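PDB 3H4L: DNA mismatch repair protein PMS1 from Saccharomyces cerevisiae, which takes part in DNA mismatch repair and binds ATP through an N-terminal domain of the gyrase B, Hsp90 and histidine kinase ATPase type. Local coordinates for residues 356-359 and 360-363; 224-227 and 228-231; 237-240 and 241-244. All coordinates share one frame; numbering follows the deposited sequence.

Contact 1. Residues 356-359 and 360-363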
ATOM      1  N   ASP B 356     -14.038  29.232 -23.649  1.00 59.74           N
ATOM      2  CA  ASP B 356     -13.673  29.259 -25.054  1.00 60.13           C
ATOM      3  C   ASP B 356     -12.662  28.160 -25.389  1.00 58.51           C
ATOM      4  O   ASP B 356     -12.477  27.822 -26.557  1.00 59.63           O
ATOM      5  CB  ASP B 356     -13.129  30.645 -25.422  1.00 62.58           C
ATOM      6  CG  ASP B 356     -11.676  30.612 -25.836  1.00 64.61           C
ATOM      7  OD1 ASP B 356     -10.852  30.024 -25.097  1.00 66.76           O
ATOM      8  OD2 ASP B 356     -11.359  31.185 -26.900  1.00 65.00           O
ATOM      9  N   TYR B 357     -12.002  27.613 -24.369  1.00 56.48           N
ATOM     10  CA  TYR B 357     -11.041  26.528 -24.572  1.00 54.40           C
ATOM     11  C   TYR B 357     -11.846  25.264 -24.846  1.00 54.92           C
ATOM     12  O   TYR B 357     -11.463  24.433 -25.673  1.00 53.47           O
ATOM     13  CB  TYR B 357     -10.179  26.313 -23.322  1.00 52.79           C
ATOM     14  CG  TYR B 357      -9.601  24.909 -23.184  1.00 50.29           C
ATOM     15  CD1 TYR B 357      -8.387  24.566 -23.783  1.00 49.24           C
ATOM     16  CD2 TYR B 357     -10.281  23.920 -22.460  1.00 48.31           C
ATOM     17  CE1 TYR B 357      -7.861  23.282 -23.665  1.00 47.94           C
ATOM     18  CE2 TYR B 357      -9.763  22.633 -22.339  1.00 46.71           C
ATOM     19  CZ  TYR B 357      -8.550  22.320 -22.943  1.00 48.03           C
ATOM     20  OH  TYR B 357      -8.014  21.051 -22.818  1.00 47.60           O
ATOM     21  N   TYR B 358     -12.957  25.119 -24.130  1.00 55.06           N
ATOM     22  CA  TYR B 358     -13.825  23.964 -24.308  1.00 57.05           C
ATOM     23  C   TYR B 358     -14.573  24.068 -25.639  1.00 58.50           C
ATOM     24  O   TYR B 358     -14.702  23.073 -26.352  1.00 58.30           O
ATOM     25  CB  TYR B 358     -14.809  23.848 -23.138  1.00 55.63           C
ATOM     26  CG  TYR B 358     -14.257  23.076 -21.951  1.00 54.42           C
ATOM     27  CD1 TYR B 358     -14.267  23.624 -20.662  1.00 52.61           C
ATOM     28  CD2 TYR B 358     -13.745  21.786 -22.116  1.00 52.74           C
ATOM     29  CE1 TYR B 358     -13.784  22.903 -19.568  1.00 51.40           C
ATOM     30  CE2 TYR B 358     -13.261  21.056 -21.033  1.00 50.99           C
ATOM     31  CZ  TYR B 358     -13.284  21.617 -19.762  1.00 51.73           C
ATOM     32  OH  TYR B 358     -12.827  20.881 -18.692  1.00 47.58           O
ATOM     33  N   ASN B 359     -15.054  25.265 -25.980  1.00 60.07           N
ATOM     34  CA  ASN B 359     -15.758  25.470 -27.252  1.00 61.07           C
ATOM     35  C   ASN B 359     -14.863  24.995 -28.391  1.00 61.89           C
ATOM     36  O   ASN B 359     -15.322  24.340 -29.325  1.00 61.70           O
ATOM     37  CB  ASN B 359     -16.086  26.952 -27.476  1.00 60.10           C
ATOM     38  CG  ASN B 359     -17.419  27.358 -26.878  1.00 59.39           C
ATOM     39  OD1 ASN B 359     -18.443  26.720 -27.128  1.00 58.65           O
ATOM     40  ND2 ASN B 359     -17.416  28.435 -26.097  1.00 58.64           N
ATOM     41  N   ARG B 360     -13.582  25.339 -28.302  1.00 63.26           N
ATOM     42  CA  ARG B 360     -12.607  24.944 -29.311  1.00 65.32           C
ATOM     43  C   ARG B 360     -12.354  23.439 -29.289  1.00 66.10           C
ATOM     44  O   ARG B 360     -11.891  22.860 -30.274  1.00 66.68           O
ATOM     45  CB  ARG B 360     -11.286  25.686 -29.092  1.00 65.97           C
ATOM     46  CG  ARG B 360     -11.345  27.166 -29.429  1.00 68.76           C
ATOM     47  CD  ARG B 360      -9.954  27.767 -29.593  1.00 69.62           C
ATOM     48  NE  ARG B 360     -10.019  29.071 -30.247  1.00 71.74           N
ATOM     49  CZ  ARG B 360      -8.962  29.771 -30.645  1.00 73.02           C
ATOM     50  NH1 ARG B 360      -7.738  29.297 -30.456  1.00 74.51           N
ATOM     51  NH2 ARG B 360      -9.131  30.946 -31.243  1.00 72.52           N
ATOM     52  N   GLN B 361     -12.656  22.806 -28.164  1.00 66.69           N
ATOM     53  CA  GLN B 361     -12.452  21.375 -28.036  1.00 67.87           C
ATOM     54  C   GLN B 361     -13.589  20.614 -28.713  1.00 69.94           C
ATOM     55  O   GLN B 361     -13.385  19.538 -29.283  1.00 69.75           O
ATOM     56  CB  GLN B 361     -12.374  20.986 -26.563  1.00 66.14           C
ATOM     57  CG  GLN B 361     -11.796  19.614 -26.331  1.00 63.90           C
ATOM     58  CD  GLN B 361     -11.626  19.309 -24.867  1.00 62.74           C
ATOM     59  OE1 GLN B 361     -12.605  19.133 -24.142  1.00 61.93           O
ATOM     60  NE2 GLN B 361     -10.378  19.255 -24.416  1.00 62.70           N
ATOM     61  N   GLU B 362     -14.789  21.176 -28.651  1.00 70.88           N
ATOM     62  CA  GLU B 362     -15.936  20.535 -29.260  1.00 72.59           C
ATOM     63  C   GLU B 362     -15.731  20.458 -30.769  1.00 73.56           C
ATOM     64  O   GLU B 362     -15.992  19.420 -31.389  1.00 73.92           O
ATOM     65  CB  GLU B 362     -17.207  21.318 -28.940  1.00 73.83           C
ATOM     66  CG  GLU B 362     -18.462  20.470 -28.992  1.00 76.42           C
ATOM     67  CD  GLU B 362     -19.667  21.173 -28.402  1.00 78.57           C
ATOM     68  OE1 GLU B 362     -19.540  21.764 -27.306  1.00 78.21           O
ATOM     69  OE2 GLU B 362     -20.745  21.119 -29.032  1.00 80.22           O
ATOM     70  N   LEU B 363     -15.254  21.557 -31.353  1.00 73.64           N
ATOM     71  CA  LEU B 363     -15.008  21.625 -32.791  1.00 72.91           C
ATOM     72  C   LEU B 363     -13.985  20.585 -33.230  1.00 73.39           C
ATOM     73  O   LEU B 363     -13.768  20.381 -34.426  1.00 73.88           O
ATOM     74  CB  LEU B 363     -14.529  23.024 -33.186  1.00 70.74           C
ATOM     75  CG  LEU B 363     -15.576  24.132 -33.060  1.00 70.03           C
ATOM     76  CD1 LEU B 363     -14.963  25.464 -33.450  1.00 69.53           C
ATOM     77  CD2 LEU B 363     -16.769  23.813 -33.949  1.00 68.89           C
TER

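Contact 2. Residues 224-227 and 228-231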
ATOM      1  N   GLY B 224      -6.279   4.914 -16.356  1.00 63.40           N
ATOM      2  CA  GLY B 224      -7.547   5.614 -16.432  1.00 64.49           C
ATOM      3  C   GLY B 224      -7.344   7.068 -16.054  1.00 64.81           C
ATOM      4  O   GLY B 224      -8.178   7.925 -16.347  1.00 64.81           O
ATOM      5  N   GLY B 225      -6.218   7.339 -15.401  1.00 65.12           N
ATOM      6  CA  GLY B 225      -5.901   8.689 -14.971  1.00 66.29           C
ATOM      7  C   GLY B 225      -5.907   9.726 -16.078  1.00 66.36           C
ATOM      8  O   GLY B 225      -6.344  10.859 -15.868  1.00 65.42           O
ATOM      9  N   MET B 226      -5.423   9.335 -17.254  1.00 66.64           N
ATOM     10  CA  MET B 226      -5.359  10.225 -18.408  1.00 67.60           C
ATOM     11  C   MET B 226      -6.590  10.132 -19.309  1.00 67.95           C
ATOM     12  O   MET B 226      -6.875  11.055 -20.068  1.00 68.01           O
ATOM     13  CB  MET B 226      -4.113   9.916 -19.242  1.00 67.59           C
ATOM     14  CG  MET B 226      -2.803  10.437 -18.672  1.00 67.59           C
ATOM     15  SD  MET B 226      -2.677  12.238 -18.716  1.00 67.19           S
ATOM     16  CE  MET B 226      -1.741  12.513 -17.248  1.00 68.36           C
ATOM     17  N   ARG B 227      -7.309   9.017 -19.233  1.00 69.14           N
ATOM     18  CA  ARG B 227      -8.501   8.817 -20.058  1.00 69.63           C
ATOM     19  C   ARG B 227      -9.457   9.998 -19.905  1.00 69.27           C
ATOM     20  O   ARG B 227      -9.963  10.260 -18.811  1.00 69.35           O
ATOM     21  CB  ARG B 227      -9.208   7.512 -19.662  1.00 69.31           C
ATOM     22  CG  ARG B 227     -10.194   6.994 -20.701  1.00 69.98           C
ATOM     23  CD  ARG B 227     -10.769   5.634 -20.311  1.00 71.38           C
ATOM     24  NE  ARG B 227     -11.691   5.715 -19.176  1.00 73.34           N
ATOM     25  CZ  ARG B 227     -12.211   4.658 -18.557  1.00 73.54           C
ATOM     26  NH1 ARG B 227     -11.899   3.433 -18.960  1.00 74.27           N
ATOM     27  NH2 ARG B 227     -13.054   4.819 -17.542  1.00 72.91           N
ATOM     28  N   GLY B 228      -9.693  10.712 -21.003  1.00 68.45           N
ATOM     29  CA  GLY B 228     -10.588  11.858 -20.966  1.00 67.03           C
ATOM     30  C   GLY B 228      -9.882  13.173 -20.689  1.00 65.57           C
ATOM     31  O   GLY B 228     -10.508  14.232 -20.699  1.00 65.73           O
ATOM     32  N   LEU B 229      -8.575  13.106 -20.442  1.00 63.66           N
ATOM     33  CA  LEU B 229      -7.783  14.300 -20.160  1.00 61.08           C
ATOM     34  C   LEU B 229      -7.208  14.936 -21.415  1.00 60.10           C
ATOM     35  O   LEU B 229      -6.900  14.254 -22.394  1.00 57.19           O
ATOM     36  CB  LEU B 229      -6.624  13.981 -19.213  1.00 59.88           C
ATOM     37  CG  LEU B 229      -6.881  13.605 -17.759  1.00 59.11           C
ATOM     38  CD1 LEU B 229      -5.533  13.527 -17.067  1.00 58.81           C
ATOM     39  CD2 LEU B 229      -7.774  14.629 -17.064  1.00 57.83           C
ATOM     40  N   GLU B 230      -7.061  16.254 -21.358  1.00 60.10           N
ATOM     41  CA  GLU B 230      -6.517  17.033 -22.457  1.00 60.68           C
ATOM     42  C   GLU B 230      -5.634  18.108 -21.854  1.00 59.73           C
ATOM     43  O   GLU B 230      -6.014  18.742 -20.873  1.00 60.23           O
ATOM     44  CB  GLU B 230      -7.642  17.699 -23.266  1.00 62.85           C
ATOM     45  CG  GLU B 230      -8.499  16.734 -24.075  1.00 65.11           C
ATOM     46  CD  GLU B 230      -7.737  16.110 -25.228  1.00 67.32           C
ATOM     47  OE1 GLU B 230      -8.246  15.144 -25.832  1.00 67.88           O
ATOM     48  OE2 GLU B 230      -6.628  16.594 -25.534  1.00 69.38           O
ATOM     49  N   GLU B 231      -4.460  18.311 -22.437  1.00 59.12           N
ATOM     50  CA  GLU B 231      -3.537  19.323 -21.949  1.00 58.70           C
ATOM     51  C   GLU B 231      -4.150  20.720 -21.977  1.00 58.44           C
ATOM     52  O   GLU B 231      -4.926  21.057 -22.875  1.00 58.63           O
ATOM     53  CB  GLU B 231      -2.261  19.315 -22.787  1.00 59.75           C
ATOM     54  CG  GLU B 231      -1.422  20.575 -22.621  1.00 61.63           C
ATOM     55  CD  GLU B 231      -0.165  20.571 -23.470  1.00 61.95           C
ATOM     56  OE1 GLU B 231       0.490  21.633 -23.569  1.00 64.10           O
ATOM     57  OE2 GLU B 231       0.173  19.511 -24.033  1.00 60.63           O
TER

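Contact 3. Residues 237-240 and 241-244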
ATOM      1  N   ASP B 237      -3.683  37.286 -19.717  1.00 64.88           N
ATOM      2  CA  ASP B 237      -2.996  38.569 -19.654  1.00 66.51           C
ATOM      3  C   ASP B 237      -3.815  39.465 -18.733  1.00 66.57           C
ATOM      4  O   ASP B 237      -4.943  39.835 -19.058  1.00 66.63           O
ATOM      5  CB  ASP B 237      -2.905  39.196 -21.043  1.00 68.76           C
ATOM      6  CG  ASP B 237      -2.057  40.451 -21.057  1.00 70.83           C
ATOM      7  OD1 ASP B 237      -2.391  41.401 -20.318  1.00 71.63           O
ATOM      8  OD2 ASP B 237      -1.056  40.485 -21.805  1.00 72.64           O
ATOM      9  N   LEU B 238      -3.248  39.821 -17.587  1.00 66.47           N
ATOM     10  CA  LEU B 238      -3.965  40.643 -16.624  1.00 66.38           C
ATOM     11  C   LEU B 238      -3.363  42.036 -16.412  1.00 67.44           C
ATOM     12  O   LEU B 238      -3.798  42.773 -15.527  1.00 67.82           O
ATOM     13  CB  LEU B 238      -4.026  39.897 -15.291  1.00 65.62           C
ATOM     14  CG  LEU B 238      -5.268  40.091 -14.427  1.00 65.83           C
ATOM     15  CD1 LEU B 238      -6.471  39.459 -15.100  1.00 65.67           C
ATOM     16  CD2 LEU B 238      -5.048  39.446 -13.087  1.00 66.92           C
ATOM     17  N   ASN B 239      -2.377  42.395 -17.230  1.00 68.50           N
ATOM     18  CA  ASN B 239      -1.698  43.691 -17.127  1.00 69.64           C
ATOM     19  C   ASN B 239      -2.612  44.922 -17.056  1.00 71.12           C
ATOM     20  O   ASN B 239      -2.362  45.841 -16.274  1.00 71.80           O
ATOM     21  CB  ASN B 239      -0.712  43.851 -18.288  1.00 69.10           C
ATOM     22  CG  ASN B 239       0.455  42.882 -18.200  1.00 69.17           C
ATOM     23  OD1 ASN B 239       1.259  42.946 -17.271  1.00 68.38           O
ATOM     24  ND2 ASN B 239       0.550  41.976 -19.165  1.00 68.99           N
ATOM     25  N   PRO B 240      -3.671  44.970 -17.880  1.00 71.69           N
ATOM     26  CA  PRO B 240      -4.557  46.135 -17.823  1.00 72.04           C
ATOM     27  C   PRO B 240      -5.540  46.072 -16.652  1.00 73.15           C
ATOM     28  O   PRO B 240      -6.484  46.858 -16.589  1.00 73.14           O
ATOM     29  CB  PRO B 240      -5.265  46.082 -19.170  1.00 72.06           C
ATOM     30  CG  PRO B 240      -5.407  44.611 -19.395  1.00 71.22           C
ATOM     31  CD  PRO B 240      -4.030  44.100 -19.016  1.00 71.42           C
ATOM     32  N   PHE B 241      -5.319  45.141 -15.728  1.00 74.18           N
ATOM     33  CA  PHE B 241      -6.210  44.994 -14.581  1.00 74.35           C
ATOM     34  C   PHE B 241      -5.573  45.249 -13.217  1.00 74.92           C
ATOM     35  O   PHE B 241      -6.242  45.113 -12.193  1.00 74.48           O
ATOM     36  CB  PHE B 241      -6.852  43.604 -14.576  1.00 75.05           C
ATOM     37  CG  PHE B 241      -7.841  43.380 -15.687  1.00 74.41           C
ATOM     38  CD1 PHE B 241      -7.423  43.331 -17.011  1.00 74.20           C
ATOM     39  CD2 PHE B 241      -9.188  43.191 -15.403  1.00 74.65           C
ATOM     40  CE1 PHE B 241      -8.332  43.092 -18.037  1.00 74.89           C
ATOM     41  CE2 PHE B 241     -10.102  42.952 -16.420  1.00 75.52           C
ATOM     42  CZ  PHE B 241      -9.673  42.901 -17.742  1.00 74.96           C
ATOM     43  N   LYS B 242      -4.290  45.598 -13.181  1.00 75.41           N
ATOM     44  CA  LYS B 242      -3.664  45.887 -11.897  1.00 76.87           C
ATOM     45  C   LYS B 242      -4.152  47.267 -11.457  1.00 78.06           C
ATOM     46  O   LYS B 242      -4.143  48.213 -12.247  1.00 77.91           O
ATOM     47  CB  LYS B 242      -2.139  45.827 -12.002  1.00 76.76           C
ATOM     48  CG  LYS B 242      -1.563  46.066 -13.378  1.00 75.88           C
ATOM     49  CD  LYS B 242      -0.076  45.787 -13.339  1.00 75.67           C
ATOM     50  CE  LYS B 242       0.638  46.311 -14.562  1.00 75.92           C
ATOM     51  NZ  LYS B 242       2.107  46.147 -14.402  1.00 75.31           N
ATOM     52  N   ASN B 243      -4.570  47.370 -10.193  1.00 80.17           N
ATOM     53  CA  ASN B 243      -5.157  48.596  -9.642  1.00 82.17           C
ATOM     54  C   ASN B 243      -4.313  49.708  -9.018  1.00 83.44           C
ATOM     55  O   ASN B 243      -4.552  50.878  -9.304  1.00 84.45           O
ATOM     56  CB  ASN B 243      -6.263  48.213  -8.658  1.00 82.07           C
ATOM     57  N   ARG B 244      -3.353  49.374  -8.164  1.00 84.35           N
ATOM     58  CA  ARG B 244      -2.555  50.414  -7.503  1.00 85.26           C
ATOM     59  C   ARG B 244      -1.329  50.936  -8.270  1.00 86.15           C
ATOM     60  O   ARG B 244      -0.285  50.281  -8.310  1.00 87.03           O
ATOM     61  CB  ARG B 244      -2.127  49.919  -6.117  1.00 84.96           C
ATOM     62  CG  ARG B 244      -3.290  49.614  -5.179  1.00 84.77           C
ATOM     63  CD  ARG B 244      -4.026  50.884  -4.778  1.00 85.25           C
ATOM     64  NE  ARG B 244      -5.163  51.211  -5.633  1.00 84.74           N
ATOM     65  CZ  ARG B 244      -5.638  52.445  -5.799  1.00 85.62           C
ATOM     66  NH1 ARG B 244      -5.071  53.478  -5.177  1.00 83.77           N
ATOM     67  NH2 ARG B 244      -6.694  52.648  -6.574  1.00 84.98           N
TER

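Contact 1. Residues 356-359 and 360-363
Gln361 lies along the last turn of helix 343-362 so that its amide meets two tyrosines. With CG anti to the backbone N (chi1 -164°) and the chain extended beyond it, the side chain runs beside that of Tyr358, and Gln361 OE1 comes to the ring edge, 3.5 Å from Tyr358 CD2. The amide plane is turned 72° from the plane of the Tyr358 ring. OE1 itself is taken by the backbone N of Asn271, while Gln361 NE2 lies 3.4 Å from Tyr357 OH at an angle too poor for a bond; that hydroxyl is probably hydrogen-bonded to the carbonyl of Glu231. Cut back to an alanine, the residue would lose the amide, which is likely to leave Asn271 N without its acceptor and open a gap beside both tyrosines.

Arg360, on the solvent side, suits its place by its long aliphatic arm. Arg360 CG rests 3.2 Å from Asp356 O, the carbonyl that accepts Arg360 N in a helical bond of the same length. Asp356 OD2, 4.2 Å from Arg360 NE, lies well out of the guanidinium plane. The chemistry thus implies a helix end fixed on its tyrosine side by directed bonds to strand 229-237 and to the loop at Asn271 of the same chain, whereas on the arginine side the opposite charges can probably attract only weakly, with no N-H aimed at the carboxylate.

Contact 2. Residues 224-227 and 228-231
Met226 and Leu229 form the ends of a type II beta turn, and their side chains meet over it. Leu229 N donates to Met226 O at 2.7 Å with an N-H...O angle of 156°, closing the turn. Gly228 fills the third position with a positive phi, where a CB would be jammed against the carbonyl oxygen of Arg227; a residue with no side chain is what such a corner calls for.

Leu229 points its CB toward the turn. Its CG stands anti to the carbonyl carbon (chi1 -68°) and CD1 anti to CA, and together these torsions carry Leu229 CD1 to 3.0 Å from Gly225 O and 3.5 Å from Met226 SD. The methionine begins by pointing away from the strand, but its chain bends at chi2 (-69°) and again at chi3, and the sulfur and CE come back over the leucine methyl, Met226 CE standing 3.9 Å from Leu229 CD1. The two side chains cross at about a right angle. Of the leucine's methyls, CD1 alone meets SD and CE. A flexible, unbranched methionine suits this folded path. Arg227, at the second position, leads away from the turn; its NH2 forms a long, weak ion pair with Asp128 of the second subunit, whose Val130 also packs on the arginine.

The turn links helix 213-221 to strand 229-237. Met226 packs on Arg214, Ile217 and Ser218 of the helix, and Leu229 on Tyr267 and Ser269 of strand 261-269, the antiparallel neighbour that strand 229-237 pairs with at the edge of its sheet.

Contact 3. Residues 237-240 and 241-244
An Asx turn at the end of strand 229-237 starts this bend, whose second half brings Phe241 back against Leu238 and Pro240. Asp237 OD1 accepts from Asn239 N and from Asn239 ND2, each at 3.2 Å, both donors reaching it from the same face of the carboxylate plane. A short side chain ending in an oxygen acceptor suits this place, since it reaches the backbone two residues on, and the carboxylate can take both Asn239 donors. The amide oxygen of Asn239 is bonded in turn to Tyr260 N.

Phe241 N then donates to Leu238 O at 2.8 Å, from above the carbonyl plane, and the same oxygen lies near the plane of the phenyl ring, at its edge. The chi1 of -69° sets the ring beside its own backbone N and beside the proline, its CD1-CE1 side toward Pro240 CG, which comes to 3.4 Å from Phe241 CD1. Leu238 CG packs against Phe241 CB at 3.9 Å. Lys242 runs extended beyond CG past Asn239 O, which is 3.5 Å from Lys242 CE, and its NZ is bonded to Leu258 O.

The bend lies in the loop between strands 229-237 and 261-269. Leu238 packs on Val346 and Ile349, and Phe241 on Ala345 and Ile349, so both apolar side chains rest on helix 343-362.

From the N terminus the chain meets contact 2 first, which closes a beta turn between helix 213-221 and strand 229-237. Contact 3 closes a bend at the far end of that strand, where the loop to strand 261-269 begins. Contact 1 comes last, at the C-terminal end of helix 343-362; being a helix turn, it closes no loop. All three are local and in series, so none nests in or crosses another. Contacts 1 and 2 touch, through the probable hydrogen bond of Tyr357 to Glu231 and the packing of Gln361 on Glu230. Contact 3 stands apart, its nearest atoms about 12 Å from contact 1 and about 17 Å from contact 2. Helix 343-362 joins them, meeting both ends of strand 229-237.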